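RND efflux system, outer membrane lipoprotein, NodT family (Burkholderia mallei, PDB 6U94) probably serves as the outer membrane channel of a tripartite RND efflux pump, giving exported compounds a way out of the cell. Local coordinates at residues 71-76 / 144-149; 131-136 / 159-164. All coordinates share one frame; numbering follows the deposited sequence.

Contact 1. Residues 71-76 / 144-149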
loop_
_atom_site.group_PDB
_atom_site.type_symbol
_atom_site.label_atom_id
_atom_site.label_comp_id
_atom_site.label_asym_id
_atom_site.label_seq_id
_atom_site.Cartn_x
_atom_site.Cartn_y
_atom_site.Cartn_z
ATOM N N ASP A 71 7.690 4.851 23.928
ATOM C CA ASP A 71 8.115 6.119 23.366
ATOM C C ASP A 71 8.286 5.980 21.853
ATOM O O ASP A 71 8.298 4.877 21.300
ATOM C CB ASP A 71 9.398 6.602 24.049
ATOM C CG ASP A 71 10.658 6.089 23.380
ATOM O OD1 ASP A 71 11.576 6.903 23.151
ATOM O OD2 ASP A 71 10.730 4.882 23.080
ATOM N N LEU A 72 8.401 7.125 21.175
ATOM C CA LEU A 72 8.422 7.104 19.717
ATOM C C LEU A 72 9.658 6.401 19.176
ATOM O O LEU A 72 9.606 5.806 18.093
ATOM C CB LEU A 72 8.333 8.524 19.160
ATOM C CG LEU A 72 6.963 9.185 19.310
ATOM C CD1 LEU A 72 6.860 10.397 18.405
ATOM C CD2 LEU A 72 5.840 8.195 19.025
ATOM N N ARG A 73 10.773 6.448 19.910
ATOM C CA ARG A 73 11.961 5.725 19.467
ATOM C C ARG A 73 11.706 4.222 19.437
ATOM O O ARG A 73 12.129 3.531 18.503
ATOM C CB ARG A 73 13.150 6.050 20.369
ATOM C CG ARG A 73 14.482 5.558 19.826
ATOM C CD ARG A 73 15.639 5.897 20.762
ATOM N NE ARG A 73 15.499 5.250 22.063
ATOM C CZ ARG A 73 15.737 3.959 22.285
ATOM N NH1 ARG A 73 16.123 3.167 21.290
ATOM N NH2 ARG A 73 15.582 3.457 23.502
ATOM N N VAL A 74 11.005 3.701 20.446
ATOM C CA VAL A 74 10.669 2.281 20.462
ATOM C C VAL A 74 9.618 1.970 19.403
ATOM O O VAL A 74 9.679 0.927 18.739
ATOM C CB VAL A 74 10.212 1.860 21.871
ATOM C CG1 VAL A 74 9.523 0.504 21.835
ATOM C CG2 VAL A 74 11.400 1.822 22.820
ATOM N N ALA A 75 8.643 2.866 19.225
ATOM C CA ALA A 75 7.653 2.679 18.170
ATOM C C ALA A 75 8.324 2.579 16.807
ATOM O O ALA A 75 7.940 1.747 15.976
ATOM C CB ALA A 75 6.639 3.822 18.188
ATOM N N THR A 76 9.338 3.415 16.566
ATOM C CA THR A 76 10.118 3.314 15.337
ATOM C C THR A 76 10.785 1.946 15.217
ATOM O O THR A 76 10.825 1.359 14.128
ATOM C CB THR A 76 11.156 4.438 15.291
ATOM O OG1 THR A 76 10.511 5.666 14.927
ATOM C CG2 THR A 76 12.264 4.130 14.289
ATOM N N LEU A 144 21.744 8.550 14.295
ATOM C CA LEU A 144 21.865 9.322 15.522
ATOM C C LEU A 144 21.927 8.403 16.734
ATOM O O LEU A 144 21.484 7.253 16.697
ATOM C CB LEU A 144 20.688 10.296 15.681
ATOM C CG LEU A 144 20.511 11.335 14.574
ATOM C CD1 LEU A 144 19.167 12.031 14.708
ATOM C CD2 LEU A 144 21.651 12.345 14.594
ATOM N N SER A 145 22.491 8.938 17.816
ATOM C CA SER A 145 22.482 8.249 19.096
ATOM C C SER A 145 21.074 8.254 19.685
ATOM O O SER A 145 20.172 8.948 19.210
ATOM C CB SER A 145 23.455 8.913 20.066
ATOM O OG SER A 145 22.977 10.191 20.438
ATOM N N HIS A 146 20.896 7.470 20.749
ATOM C CA HIS A 146 19.586 7.372 21.384
ATOM C C HIS A 146 19.135 8.723 21.923
ATOM O O HIS A 146 17.978 9.122 21.737
ATOM C CB HIS A 146 19.620 6.327 22.495
ATOM C CG HIS A 146 19.720 4.920 21.995
ATOM N ND1 HIS A 146 19.504 3.826 22.806
ATOM C CD2 HIS A 146 20.010 4.427 20.767
ATOM C CE1 HIS A 146 19.659 2.720 22.099
ATOM N NE2 HIS A 146 19.967 3.058 20.859
ATOM N N ALA A 147 20.044 9.443 22.590
ATOM C CA ALA A 147 19.728 10.779 23.089
ATOM C C ALA A 147 19.288 11.693 21.956
ATOM O O ALA A 147 18.257 12.370 22.051
ATOM C CB ALA A 147 20.939 11.373 23.817
ATOM N N ALA A 148 20.061 11.723 20.868
ATOM C CA ALA A 148 19.700 12.562 19.731
ATOM C C ALA A 148 18.383 12.119 19.107
ATOM O O ALA A 148 17.580 12.958 18.679
ATOM C CB ALA A 148 20.820 12.548 18.695
ATOM N N GLN A 149 18.140 10.804 19.048
ATOM C CA GLN A 149 16.889 10.301 18.484
ATOM C C GLN A 149 15.695 10.773 19.302
ATOM O O GLN A 149 14.709 11.274 18.750
ATOM C CB GLN A 149 16.916 8.772 18.408
ATOM C CG GLN A 149 17.848 8.215 17.347
ATOM C CD GLN A 149 18.016 6.709 17.447
ATOM O OE1 GLN A 149 17.100 5.996 17.853
ATOM N NE2 GLN A 149 19.195 6.221 17.078
#
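Arg73 and His146 meet face to face. The guanidinium of Arg73 lies flat on the imidazole of His146, the two centres 4.1 Å apart and the planes only 13° from parallel. NH1 does most of the touching: it stands over the middle of the ring and comes within 3.7 Å of His146 CE1, while CZ is 3.8 Å from His146 ND1. A bend in the arginine chain makes this possible. With CG anti to the backbone N and chi2 fully extended, the side chain first runs straight out from its helix, then turns at chi3 (62°) and lays its flat end over the histidine.

The aliphatic part of the same arginine meets Gln149, the residue whose CA is nearest that of Arg73. Gln149 OE1 sits 3.3 Å from Arg73 CD and equally close to CG, a polar-to-aliphatic touch, and Gln149 CB adds a looser contact with CD. The amide and guanidinium planes are inclined at 58°, so these two groups do not stack. Gln149 NE2 points back to the loop before its helix and is modelled 2.5 Å from Leu144 O, too short to be taken at face value.

Capping bonds order both helix starts. Asp71 OD2 accepts from Val74 N at 2.9 Å, with a weaker bond from Arg73 N to OD1; Ser145 OG takes a weak bond from Ala148 N.

Beyond the two segments, Arg73 NE has a long, weak ion pair with Glu150, and the side chain also touches Leu153. One arginine therefore supplies both halves of this surface contact, a cationic plane for the imidazole and methylenes for the amide oxygen. Such stacking would probably be most favourable with the histidine neutral.

Contact 2. Residues 131-136 / 159-164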
loop_
_atom_site.group_PDB
_atom_site.type_symbol
_atom_site.label_atom_id
_atom_site.label_comp_id
_atom_site.label_asym_id
_atom_site.label_seq_id
_atom_site.Cartn_x
_atom_site.Cartn_y
_atom_site.Cartn_z
ATOM N N THR A 131 6.599 6.757 2.216
ATOM C CA THR A 131 6.637 8.059 1.571
ATOM C C THR A 131 8.006 8.710 1.765
ATOM O O THR A 131 8.892 8.175 2.437
ATOM C CB THR A 131 5.528 8.957 2.110
ATOM O OG1 THR A 131 5.671 9.106 3.529
ATOM C CG2 THR A 131 4.158 8.356 1.794
ATOM N N HIS A 132 8.185 9.881 1.148
ATOM C CA HIS A 132 9.470 10.567 1.228
ATOM C C HIS A 132 9.800 10.961 2.663
ATOM O O HIS A 132 10.938 10.782 3.113
ATOM C CB HIS A 132 9.475 11.803 0.329
ATOM C CG HIS A 132 9.496 11.489 -1.135
ATOM N ND1 HIS A 132 10.517 10.780 -1.730
ATOM C CD2 HIS A 132 8.628 11.802 -2.125
ATOM C CE1 HIS A 132 10.273 10.662 -3.023
ATOM N NE2 HIS A 132 9.133 11.274 -3.288
ATOM N N PHE A 133 8.820 11.492 3.401
ATOM C CA PHE A 133 9.123 11.961 4.750
ATOM C C PHE A 133 9.343 10.802 5.714
ATOM O O PHE A 133 10.113 10.937 6.671
ATOM C CB PHE A 133 8.031 12.906 5.262
ATOM C CG PHE A 133 6.653 12.298 5.331
ATOM C CD1 PHE A 133 6.264 11.553 6.434
ATOM C CD2 PHE A 133 5.733 12.512 4.317
ATOM C CE1 PHE A 133 4.994 11.007 6.508
ATOM C CE2 PHE A 133 4.462 11.974 4.387
ATOM C CZ PHE A 133 4.091 11.219 5.483
ATOM N N GLU A 134 8.699 9.656 5.478
ATOM C CA GLU A 134 9.006 8.478 6.282
ATOM C C GLU A 134 10.433 8.008 6.039
ATOM O O GLU A 134 11.150 7.663 6.986
ATOM C CB GLU A 134 8.023 7.353 5.978
ATOM C CG GLU A 134 6.594 7.654 6.347
ATOM C CD GLU A 134 5.656 6.575 5.856
ATOM O OE1 GLU A 134 5.244 5.716 6.664
ATOM O OE2 GLU A 134 5.350 6.579 4.645
ATOM N N ILE A 135 10.862 7.983 4.774
ATOM C CA ILE A 135 12.237 7.604 4.465
ATOM C C ILE A 135 13.216 8.582 5.106
ATOM O O ILE A 135 14.253 8.179 5.649
ATOM C CB ILE A 135 12.432 7.517 2.940
ATOM C CG1 ILE A 135 11.560 6.401 2.354
ATOM C CG2 ILE A 135 13.895 7.298 2.600
ATOM C CD1 ILE A 135 11.660 6.270 0.849
ATOM N N ASP A 136 12.902 9.880 5.054
ATOM C CA ASP A 136 13.730 10.881 5.722
ATOM C C ASP A 136 13.869 10.577 7.209
ATOM O O ASP A 136 14.982 10.511 7.738
ATOM C CB ASP A 136 13.140 12.278 5.520
ATOM C CG ASP A 136 13.357 12.804 4.119
ATOM O OD1 ASP A 136 14.364 12.418 3.489
ATOM O OD2 ASP A 136 12.525 13.610 3.650
ATOM N N ARG A 159 6.857 13.655 15.327
ATOM C CA ARG A 159 5.803 12.893 15.989
ATOM C C ARG A 159 4.696 12.520 15.011
ATOM O O ARG A 159 4.201 11.385 15.023
ATOM C CB ARG A 159 5.237 13.695 17.159
ATOM C CG ARG A 159 4.096 13.014 17.895
ATOM C CD ARG A 159 3.687 13.808 19.135
ATOM N NE ARG A 159 2.645 13.130 19.903
ATOM C CZ ARG A 159 2.881 12.304 20.919
ATOM N NH1 ARG A 159 4.127 12.050 21.294
ATOM N NH2 ARG A 159 1.872 11.730 21.561
ATOM N N ARG A 160 4.290 13.462 14.159
ATOM C CA ARG A 160 3.257 13.168 13.175
ATOM C C ARG A 160 3.726 12.130 12.164
ATOM O O ARG A 160 2.928 11.300 11.713
ATOM C CB ARG A 160 2.834 14.456 12.466
ATOM C CG ARG A 160 1.721 14.270 11.450
ATOM C CD ARG A 160 1.296 15.601 10.854
ATOM N NE ARG A 160 0.106 15.472 10.024
ATOM C CZ ARG A 160 -1.132 15.389 10.502
ATOM N NH1 ARG A 160 -1.338 15.415 11.811
ATOM N NH2 ARG A 160 -2.163 15.274 9.674
ATOM N N SER A 161 5.015 12.151 11.810
ATOM C CA SER A 161 5.529 11.199 10.830
ATOM C C SER A 161 5.507 9.777 11.373
ATOM O O SER A 161 5.207 8.829 10.636
ATOM C CB SER A 161 6.946 11.592 10.407
ATOM O OG SER A 161 7.445 10.697 9.422
ATOM N N VAL A 162 5.813 9.607 12.662
ATOM C CA VAL A 162 5.797 8.274 13.256
ATOM C C VAL A 162 4.364 7.789 13.450
ATOM O O VAL A 162 4.065 6.605 13.248
ATOM C CB VAL A 162 6.587 8.264 14.578
ATOM C CG1 VAL A 162 6.570 6.870 15.203
ATOM C CG2 VAL A 162 8.020 8.733 14.342
ATOM N N HIS A 163 3.460 8.688 13.849
ATOM C CA HIS A 163 2.049 8.327 13.960
ATOM C C HIS A 163 1.479 7.897 12.611
ATOM O O HIS A 163 0.744 6.907 12.522
ATOM C CB HIS A 163 1.246 9.503 14.518
ATOM C CG HIS A 163 1.425 9.720 15.988
ATOM N ND1 HIS A 163 2.252 8.935 16.764
ATOM C CD2 HIS A 163 0.876 10.631 16.826
ATOM C CE1 HIS A 163 2.206 9.355 18.016
ATOM N NE2 HIS A 163 1.378 10.382 18.079
ATOM N N ILE A 164 1.806 8.637 11.550
ATOM C CA ILE A 164 1.310 8.300 10.220
ATOM C C ILE A 164 1.817 6.925 9.800
ATOM O O ILE A 164 1.057 6.091 9.294
ATOM C CB ILE A 164 1.710 9.393 9.214
ATOM C CG1 ILE A 164 0.838 10.637 9.399
ATOM C CG2 ILE A 164 1.615 8.882 7.798
ATOM C CD1 ILE A 164 1.130 11.734 8.396
#
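Phe133 turns the rim of its ring toward segment 159-164. Ser161 OG lies in the ring plane, 3.3 Å from CD1, an edge-on approach in which the partly positive aromatic C-H faces the hydroxyl oxygen. Farther round the rim, Ile164 CG2 packs against CZ at 4.1 Å, with CD1 of the same isoleucine close behind. The ring reaches this place because chi1 of 60° sets CG between the backbone N and carbonyl carbon.

Thr131 OG1 sits 3.2 Å above the centre of the ring. That hydroxyl and the backbone N of Thr131 both bond to Glu134 OE2, at 2.8 and 2.7 Å, reaching it from opposite faces of the carboxylate plane. The other oxygen, OE1, pairs with Lys453 in a salt bridge and bonds to Ser165 OG, so the buried carboxylate is gripped at both oxygens, its charge probably offset by Lys453. Pro283 touches both Phe133 and Ser161.

The short segments cross at -110°, their axes 9.9 Å apart at closest approach. Thr131 as N-cap, its backbone N held by Glu134, forms one half of a capping box at the start of helix 132-142, set steeply against the long helix 156-203 of the outer membrane factor fold.

The two contacts differ sharply in burial. Contact 1 lies at the surface, its centre about 25 Å from the centre of the chain, whereas contact 2 is buried, its centre about 15 Å from it. Their chemistry follows: the outer one relies on a cation laid over an imidazole, the inner one on an aromatic edge against a hydroxyl and an isoleucine, with a buried carboxylate held nearby. The four segments lie on four different helices, yet form one continuous packing. Leu72, beside the arginine of contact 1, rests on Arg159, Val162 and His163, so helix 156-203 meets helix 72-86 as well as helix 132-142. The contact centres are about 14 Å apart, and the segments alternate along the chain.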